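Local coordinates for 3-phosphoshikimate 1-carboxyvinyltransferase (Streptomyces sviceus, PDB 7M0O), which is a glyphosate-tolerant EPSP synthase, probably transferring the enolpyruvyl group of phosphoenolpyruvate to the 5-hydroxyl of shikimate-3-phosphate on the way to chorismate, at residues A[113-118]-A[144-149]; A[159-164]-A[205-210]; A[170-175]-A[199-204]. All coordinates share one frame; numbering follows the deposited sequence. Where two conformers were deposited one is given.

Contact 1: A[113-118]-A[144-149]; sequences SRALRD and GEVTLD. With K (potassium ion), chain C.
The CA atoms of Ala115 and Leu148, 6.2 Å apart, mark where the backbones come nearest as helix segment 113-118 runs nearly antiparallel to strand 144-147, at 150° with the short axes 8.4 Å apart. This is helix-on-sheet packing of the α/β fold of EPSP synthases, made here against an outermost strand of a four-stranded mixed sheet. Its apolar centre is small: the methyl of Ala115 faces one branch of Val146, CB to CG2 4.0 Å. That branch stands anti to the valine's backbone N, and Val146 CG2 also nears Ala115 O and Asp118 CB. Leu160 of helix 155-163 touches both Ala115 and Leu148 and extends the apolar patch inward.

From the helix, Arg114 bends at its second and third torsions and brings its guanidinium to Leu148 and Asp149, just beyond the strand. In the conformer given, one of two, Thr147 O lies over one face, toward its rim. The pairing with Asp149 is tentative, a long salt bridge with NH1 to OD2 3.7 Å; the two planes are turned 74° apart and no N-H points at the oxygen, so the attraction is probably one of charge only.

Ser113 O receives both N and NE of Arg117, from opposite faces of the carbonyl plane. At the C-terminal end of helix 110-118 a potassium ion is bound by Arg117 O at 3.0 Å and Asp118 O at 2.8 Å. A water completes the contact, donating to Asp118 OD2 at 2.8 Å and accepting from Thr147 N at 3.0 Å.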
loop_
_atom_site.group_PDB
_atom_site.type_symbol
_atom_site.label_atom_id
_atom_site.label_comp_id
_atom_site.label_asym_id
_atom_site.label_seq_id
_atom_site.Cartn_x
_atom_site.Cartn_y
_atom_site.Cartn_z
ATOM N N SER A 113 18.566 6.045 9.446
ATOM C CA SER A 113 19.805 6.822 9.432
ATOM C C SER A 113 20.871 6.179 10.312
ATOM O O SER A 113 22.069 6.339 10.042
ATOM C CB SER A 113 19.536 8.267 9.848
ATOM O OG SER A 113 19.358 8.365 11.245
ATOM N N ARG A 114 20.462 5.452 11.358
ATOM C CA ARG A 114 21.433 4.709 12.155
ATOM C C ARG A 114 22.038 3.568 11.350
ATOM O O ARG A 114 23.247 3.317 11.427
ATOM C CB ARG A 114 20.769 4.191 13.432
ATOM C CG ARG A 114 21.614 3.235 14.261
ATOM C CD ARG A 114 20.813 1.984 14.570
ATOM N NE ARG A 114 20.275 1.422 13.335
ATOM C CZ ARG A 114 19.071 0.878 13.205
ATOM N NH1 ARG A 114 18.245 0.792 14.234
ATOM N NH2 ARG A 114 18.709 0.410 12.033
ATOM N N ALA A 115 21.211 2.874 10.562
ATOM C CA ALA A 115 21.702 1.784 9.729
ATOM C C ALA A 115 22.636 2.292 8.637
ATOM O O ALA A 115 23.648 1.651 8.348
ATOM C CB ALA A 115 20.515 1.021 9.129
ATOM N N LEU A 116 22.325 3.449 8.028
ATOM C CA LEU A 116 23.194 3.988 6.980
ATOM C C LEU A 116 24.557 4.372 7.549
ATOM O O LEU A 116 25.591 4.174 6.894
ATOM C CB LEU A 116 22.549 5.203 6.315
ATOM C CG LEU A 116 21.360 4.890 5.396
ATOM C CD1 LEU A 116 20.645 6.195 4.934
ATOM C CD2 LEU A 116 21.793 4.078 4.182
ATOM N N ARG A 117 24.566 4.959 8.746
ATOM C CA ARG A 117 25.826 5.319 9.391
ATOM C C ARG A 117 26.586 4.091 9.891
ATOM O O ARG A 117 27.825 4.051 9.810
ATOM C CB ARG A 117 25.554 6.321 10.504
ATOM C CG ARG A 117 25.162 7.706 9.938
ATOM C CD ARG A 117 24.806 8.663 11.061
ATOM N NE ARG A 117 23.525 8.325 11.681
ATOM C CZ ARG A 117 23.019 8.960 12.735
ATOM N NH1 ARG A 117 23.684 9.979 13.270
ATOM N NH2 ARG A 117 21.836 8.599 13.241
ATOM N N ASP A 118 25.876 3.071 10.384
ATOM C CA ASP A 118 26.530 1.793 10.670
ATOM C C ASP A 118 27.261 1.275 9.432
ATOM O O ASP A 118 28.350 0.703 9.537
ATOM C CB ASP A 118 25.521 0.741 11.140
ATOM C CG ASP A 118 25.075 0.935 12.584
ATOM O OD1 ASP A 118 25.659 1.786 13.293
ATOM O OD2 ASP A 118 24.116 0.242 13.012
ATOM N N GLY A 144 27.955 -5.354 3.312
ATOM C CA GLY A 144 28.207 -6.247 4.430
ATOM C C GLY A 144 27.067 -6.339 5.426
ATOM O O GLY A 144 25.908 -6.104 5.069
ATOM N N GLU A 145 27.374 -6.666 6.679
ATOM C CA GLU A 145 26.335 -6.875 7.685
ATOM C C GLU A 145 25.802 -5.552 8.220
ATOM O O GLU A 145 26.521 -4.553 8.297
ATOM C CB GLU A 145 26.870 -7.706 8.853
ATOM C CG GLU A 145 27.091 -9.168 8.536
ATOM C CD GLU A 145 27.542 -9.957 9.750
ATOM O OE1 GLU A 145 28.262 -9.386 10.594
ATOM O OE2 GLU A 145 27.175 -11.146 9.865
ATOM N N VAL A 146 24.519 -5.551 8.587
ATOM C CA VAL A 146 23.908 -4.444 9.318
ATOM C C VAL A 146 22.735 -5.005 10.112
ATOM O O VAL A 146 22.064 -5.941 9.669
ATOM C CB VAL A 146 23.488 -3.302 8.366
ATOM C CG1 VAL A 146 22.486 -3.801 7.320
ATOM C CG2 VAL A 146 22.979 -2.081 9.152
ATOM N N THR A 147 22.510 -4.462 11.303
ATOM C CA THR A 147 21.401 -4.877 12.155
ATOM C C THR A 147 20.420 -3.718 12.257
ATOM O O THR A 147 20.776 -2.638 12.741
ATOM C CB THR A 147 21.889 -5.306 13.543
ATOM O OG1 THR A 147 22.825 -6.385 13.413
ATOM C CG2 THR A 147 20.717 -5.770 14.405
ATOM N N LEU A 148 19.191 -3.935 11.798
ATOM C CA LEU A 148 18.175 -2.892 11.787
ATOM C C LEU A 148 17.250 -3.063 12.982
ATOM O O LEU A 148 16.801 -4.178 13.273
ATOM C CB LEU A 148 17.376 -2.935 10.483
ATOM C CG LEU A 148 16.119 -2.071 10.439
ATOM C CD1 LEU A 148 16.476 -0.617 10.220
ATOM C CD2 LEU A 148 15.227 -2.555 9.332
ATOM N N ASP A 149 16.961 -1.957 13.667
ATOM C CA ASP A 149 16.034 -1.995 14.791
ATOM C C ASP A 149 14.698 -1.357 14.414
ATOM O O ASP A 149 14.248 -0.413 15.074
ATOM C CB ASP A 149 16.653 -1.302 16.007
ATOM C CG ASP A 149 17.679 -2.177 16.717
ATOM O OD1 ASP A 149 17.301 -3.274 17.194
ATOM O OD2 ASP A 149 18.864 -1.773 16.791
HETATM K K K C . 30.234 2.445 10.541
HETATM O O HOH W 1 24.435 -2.452 12.402
#

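Contact 2: A[159-164]-A[205-210]; sequences ALLLLG and FVVPPG
Leu161 and Val207 form the middle of a buried, mainly apolar seam between helix 155-163 and strand 204-207, a helix lying against its sheet. One methyl of the leucine does most of the touching: Leu161 CD2 lies 3.7 Å from CB of Phe205 and 3.9 Å from CG2 of Val207. It thus settles between two residues whose side chains both set out toward the helix, while Val206 between them turns to the other side. Against Phe205 the methyl also nears CG and CD1, meeting the base of the ring at a slant. The side chains of Leu161 and Val207 cross at about a right angle.

The second kind of contact is side chain on backbone. Val207 CG1, anti to its own backbone N (chi1 -173°), is directed at the main chain of segment 159-164, 3.8 Å from Gly164 CA and 4.0 Å from Leu161 O. Gly164 is tightly matched to this methyl, since a CB built there would fall only 2.5 Å from Val207 CG1. Met191 of helix 182-193 touches both Leu161 and Val207 and closes the cluster from another helix.

Among the polar atoms, Gly164 O takes the hydroxyl of Thr167, and Phe205 and Val207 pair through their backbones with strand 171-174. No hydrogen bond joins the two segments, which suggests that shape and burial of apolar surface, rather than directional bonds, position them.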
loop_
_atom_site.group_PDB
_atom_site.type_symbol
_atom_site.label_atom_id
_atom_site.label_comp_id
_atom_site.label_asym_id
_atom_site.label_seq_id
_atom_site.Cartn_x
_atom_site.Cartn_y
_atom_site.Cartn_z
ATOM N N ALA A 159 13.641 0.153 2.639
ATOM C CA ALA A 159 14.710 1.016 2.134
ATOM C C ALA A 159 16.069 0.299 2.121
ATOM O O ALA A 159 16.812 0.394 1.133
ATOM C CB ALA A 159 14.787 2.297 2.972
ATOM N N LEU A 160 16.403 -0.429 3.196
ATOM C CA LEU A 160 17.674 -1.156 3.235
ATOM C C LEU A 160 17.701 -2.298 2.224
ATOM O O LEU A 160 18.721 -2.517 1.555
ATOM C CB LEU A 160 17.935 -1.697 4.643
ATOM C CG LEU A 160 18.344 -0.660 5.686
ATOM C CD1 LEU A 160 18.533 -1.324 7.040
ATOM C CD2 LEU A 160 19.611 0.101 5.248
ATOM N N LEU A 161 16.597 -3.046 2.098
ATOM C CA LEU A 161 16.532 -4.079 1.060
ATOM C C LEU A 161 16.755 -3.477 -0.322
ATOM O O LEU A 161 17.550 -3.989 -1.123
ATOM C CB LEU A 161 15.183 -4.807 1.114
ATOM C CG LEU A 161 14.950 -5.726 2.314
ATOM C CD1 LEU A 161 13.443 -5.965 2.495
ATOM C CD2 LEU A 161 15.688 -7.045 2.107
ATOM N N LEU A 162 16.079 -2.363 -0.612
ATOM C CA LEU A 162 16.210 -1.742 -1.924
ATOM C C LEU A 162 17.623 -1.227 -2.157
ATOM O O LEU A 162 18.118 -1.261 -3.289
ATOM C CB LEU A 162 15.178 -0.621 -2.068
ATOM C CG LEU A 162 13.723 -1.110 -2.192
ATOM C CD1 LEU A 162 12.752 0.054 -2.085
ATOM C CD2 LEU A 162 13.510 -1.857 -3.472
ATOM N N LEU A 163 18.294 -0.782 -1.090
ATOM C CA LEU A 163 19.675 -0.298 -1.203
ATOM C C LEU A 163 20.662 -1.410 -1.557
ATOM O O LEU A 163 21.661 -1.152 -2.253
ATOM C CB LEU A 163 20.077 0.375 0.117
ATOM C CG LEU A 163 21.548 0.765 0.334
ATOM C CD1 LEU A 163 21.923 1.926 -0.537
ATOM C CD2 LEU A 163 21.815 1.106 1.794
ATOM N N GLY A 164 20.410 -2.634 -1.087
ATOM C CA GLY A 164 21.372 -3.712 -1.161
ATOM C C GLY A 164 22.125 -3.876 -2.469
ATOM O O GLY A 164 23.362 -3.951 -2.473
ATOM N N PHE A 205 18.330 -11.071 5.911
ATOM C CA PHE A 205 18.064 -10.970 4.489
ATOM C C PHE A 205 19.391 -10.780 3.766
ATOM O O PHE A 205 20.171 -9.883 4.112
ATOM C CB PHE A 205 17.121 -9.802 4.187
ATOM C CG PHE A 205 15.747 -9.921 4.814
ATOM C CD1 PHE A 205 14.671 -10.397 4.081
ATOM C CD2 PHE A 205 15.536 -9.523 6.121
ATOM C CE1 PHE A 205 13.406 -10.489 4.647
ATOM C CE2 PHE A 205 14.274 -9.607 6.704
ATOM C CZ PHE A 205 13.202 -10.094 5.960
ATOM N N VAL A 206 19.642 -11.622 2.770
ATOM C CA VAL A 206 20.930 -11.695 2.082
ATOM C C VAL A 206 20.722 -11.151 0.671
ATOM O O VAL A 206 20.178 -11.835 -0.206
ATOM C CB VAL A 206 21.478 -13.127 2.069
ATOM C CG1 VAL A 206 22.753 -13.199 1.258
ATOM C CG2 VAL A 206 21.693 -13.611 3.488
ATOM N N VAL A 207 21.150 -9.915 0.445
ATOM C CA VAL A 207 20.881 -9.185 -0.790
ATOM C C VAL A 207 22.185 -9.081 -1.571
ATOM O O VAL A 207 23.169 -8.550 -1.039
ATOM C CB VAL A 207 20.304 -7.785 -0.515
ATOM C CG1 VAL A 207 19.867 -7.137 -1.835
ATOM C CG2 VAL A 207 19.143 -7.877 0.470
ATOM N N PRO A 208 22.215 -9.511 -2.832
ATOM C CA PRO A 208 23.461 -9.548 -3.593
ATOM C C PRO A 208 23.793 -8.199 -4.203
ATOM O O PRO A 208 22.907 -7.347 -4.386
ATOM C CB PRO A 208 23.163 -10.593 -4.681
ATOM C CG PRO A 208 21.695 -10.445 -4.929
ATOM C CD PRO A 208 21.087 -10.104 -3.583
ATOM N N PRO A 209 25.067 -7.952 -4.505
ATOM C CA PRO A 209 25.452 -6.759 -5.262
ATOM C C PRO A 209 25.128 -6.955 -6.738
ATOM O O PRO A 209 24.604 -7.993 -7.152
ATOM C CB PRO A 209 26.967 -6.667 -5.034
ATOM C CG PRO A 209 27.373 -8.109 -4.919
ATOM C CD PRO A 209 26.228 -8.804 -4.191
ATOM N N GLY A 210 25.450 -5.936 -7.530
ATOM C CA GLY A 210 25.334 -6.021 -8.972
ATOM C C GLY A 210 24.228 -5.207 -9.598
ATOM O O GLY A 210 24.119 -5.191 -10.830
#

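Contact 3: A[170-175]-A[199-204]; sequences GLRIRV and AREGDV
Arg172 and Arg174 flank Val204, one beside each of its methyls. From its CB, which lies 3.9 Å from Val204 CG1, the chain of Arg172 extends and then bends at its third torsion (chi3 71°), bringing NE back to 4.1 Å from the same methyl. At the tip, NH2 forms a salt bridge with Glu201 OE1 at 3.5 Å. The oxygen sits at the guanidinium edge, near its plane, but the carboxylate and guanidinium planes are 74° apart, so a single oxygen is engaged rather than a matched pair. With an alanine here in place of Arg172, Glu201 would probably lose this countercharge and one methyl of Val204 its cover. The other methyl, CG2, lies 3.9 Å from Arg174 NE.

Beneath these side chains, Arg174 and Val204 are an antiparallel non-hydrogen-bonded pair with CA atoms 4.3 Å apart. Val204 CA makes a CA-H...O contact of 3.2 Å with Ile173 O, which also accepts the backbone N-H of Phe205. A nearly straight bond (171°) from Val175 N to Asp203 O, 2.8 Å, ties the two segments together beyond the bridged pair. The side chain of Ile173 leads off to the sheet's other face, onto Leu157, Leu160 and Leu161 of helix 155-163.

Glu201 to Val204 form a type II' turn, with Gly202 at positive phi and backbone bonds in both directions between the turn's ends: the tight two-residue β-hairpin that links strand 199-201 to 204-207.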
loop_
_atom_site.group_PDB
_atom_site.type_symbol
_atom_site.label_atom_id
_atom_site.label_comp_id
_atom_site.label_asym_id
_atom_site.label_seq_id
_atom_site.Cartn_x
_atom_site.Cartn_y
_atom_site.Cartn_z
ATOM N N GLY A 170 27.034 -6.117 -1.497
ATOM C CA GLY A 170 25.754 -6.632 -1.055
ATOM C C GLY A 170 25.528 -6.368 0.423
ATOM O O GLY A 170 26.389 -5.857 1.142
ATOM N N LEU A 171 24.330 -6.717 0.888
ATOM C CA LEU A 171 23.973 -6.530 2.286
ATOM C C LEU A 171 23.543 -7.843 2.930
ATOM O O LEU A 171 23.007 -8.746 2.269
ATOM C CB LEU A 171 22.839 -5.484 2.436
ATOM C CG LEU A 171 23.265 -4.043 2.135
ATOM C CD1 LEU A 171 22.028 -3.122 2.253
ATOM C CD2 LEU A 171 24.356 -3.589 3.095
ATOM N N ARG A 172 23.797 -7.936 4.232
ATOM C CA ARG A 172 23.241 -8.966 5.106
ATOM C C ARG A 172 22.509 -8.223 6.225
ATOM O O ARG A 172 23.131 -7.801 7.205
ATOM C CB ARG A 172 24.337 -9.888 5.646
ATOM C CG ARG A 172 24.891 -10.882 4.641
ATOM C CD ARG A 172 25.900 -11.826 5.308
ATOM N NE ARG A 172 25.250 -12.767 6.224
ATOM C CZ ARG A 172 24.892 -14.006 5.898
ATOM N NH1 ARG A 172 25.112 -14.466 4.670
ATOM N NH2 ARG A 172 24.310 -14.788 6.805
ATOM N N ILE A 173 21.194 -8.056 6.069
ATOM C CA ILE A 173 20.369 -7.252 6.966
ATOM C C ILE A 173 19.767 -8.157 8.036
ATOM O O ILE A 173 18.905 -8.992 7.743
ATOM C CB ILE A 173 19.263 -6.514 6.196
ATOM C CG1 ILE A 173 19.866 -5.711 5.040
ATOM C CG2 ILE A 173 18.447 -5.638 7.148
ATOM C CD1 ILE A 173 18.862 -5.325 3.920
ATOM N N ARG A 174 20.175 -7.953 9.287
ATOM C CA ARG A 174 19.644 -8.704 10.417
ATOM C C ARG A 174 18.473 -7.953 11.050
ATOM O O ARG A 174 18.605 -6.783 11.429
ATOM C CB ARG A 174 20.757 -8.961 11.436
ATOM C CG ARG A 174 20.344 -9.821 12.624
ATOM C CD ARG A 174 21.551 -10.218 13.485
ATOM N NE ARG A 174 22.194 -11.433 12.985
ATOM C CZ ARG A 174 23.457 -11.505 12.573
ATOM N NH1 ARG A 174 24.238 -10.430 12.604
ATOM N NH2 ARG A 174 23.944 -12.658 12.128
ATOM N N VAL A 175 17.323 -8.621 11.142
ATOM C CA VAL A 175 16.178 -8.103 11.877
ATOM C C VAL A 175 15.718 -9.116 12.926
ATOM O O VAL A 175 16.489 -9.543 13.787
ATOM C CB VAL A 175 15.007 -7.757 10.946
ATOM C CG1 VAL A 175 13.933 -7.016 11.726
ATOM C CG2 VAL A 175 15.476 -6.950 9.740
ATOM N N ALA A 199 17.693 -13.736 -0.625
ATOM C CA ALA A 199 17.569 -14.941 0.184
ATOM C C ALA A 199 17.425 -14.568 1.653
ATOM O O ALA A 199 18.095 -13.649 2.133
ATOM C CB ALA A 199 18.784 -15.851 -0.007
ATOM N N ARG A 200 16.554 -15.277 2.370
ATOM C CA ARG A 200 16.379 -15.069 3.804
ATOM C C ARG A 200 16.877 -16.294 4.566
ATOM O O ARG A 200 16.445 -17.419 4.296
ATOM C CB ARG A 200 14.919 -14.774 4.155
ATOM C CG ARG A 200 14.680 -14.667 5.657
ATOM C CD ARG A 200 13.538 -13.720 5.981
ATOM N NE ARG A 200 12.427 -13.864 5.045
ATOM C CZ ARG A 200 11.182 -13.466 5.292
ATOM N NH1 ARG A 200 10.881 -12.894 6.453
ATOM N NH2 ARG A 200 10.236 -13.638 4.376
ATOM N N GLU A 201 17.787 -16.067 5.513
ATOM C CA GLU A 201 18.368 -17.118 6.352
ATOM C C GLU A 201 18.117 -16.739 7.807
ATOM O O GLU A 201 18.829 -15.896 8.363
ATOM C CB GLU A 201 19.862 -17.281 6.096
ATOM C CG GLU A 201 20.290 -17.382 4.650
ATOM C CD GLU A 201 21.802 -17.424 4.519
ATOM O OE1 GLU A 201 22.481 -17.550 5.565
ATOM O OE2 GLU A 201 22.311 -17.333 3.380
ATOM N N GLY A 202 17.118 -17.362 8.427
ATOM C CA GLY A 202 16.770 -17.022 9.789
ATOM C C GLY A 202 16.262 -15.600 9.898
ATOM O O GLY A 202 15.202 -15.267 9.365
ATOM N N ASP A 203 17.021 -14.741 10.568
ATOM C CA ASP A 203 16.642 -13.345 10.730
ATOM C C ASP A 203 17.414 -12.410 9.805
ATOM O O ASP A 203 17.339 -11.189 9.987
ATOM C CB ASP A 203 16.835 -12.916 12.188
ATOM C CG ASP A 203 15.858 -13.595 13.137
ATOM O OD1 ASP A 203 16.319 -14.363 14.008
ATOM O OD2 ASP A 203 14.632 -13.357 13.021
ATOM N N VAL A 204 18.138 -12.946 8.818
ATOM C CA VAL A 204 19.030 -12.167 7.959
ATOM C C VAL A 204 18.542 -12.237 6.516
ATOM O O VAL A 204 18.394 -13.328 5.954
ATOM C CB VAL A 204 20.488 -12.660 8.048
ATOM C CG1 VAL A 204 21.368 -11.892 7.063
ATOM C CG2 VAL A 204 21.021 -12.524 9.470
#

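How the contacts relate
All three contacts belong to one four-stranded mixed sheet, ordered 144-147, 171-174, 204-207, 199-201, and the helices packed on it. Contact 1 closes first along the chain; contact 3 is nested inside the loop closed by contact 2. Centres lie about 12 Å apart from contact 1 to each of the others and about 9 Å between contacts 2 and 3. Helix 155-163 makes the crossover between parallel strands 144-147 and 171-174, and its Leu163 packs on Leu116 of contact 1. Backbone bonds such as Val146 O to Arg174 N join the strands. Contact 1 docks helix 110-118 on the edge strand, whereas contacts 2 and 3 involve the strands beyond it, in the βαβαββ topology that recurs three times in each EPSP synthase domain.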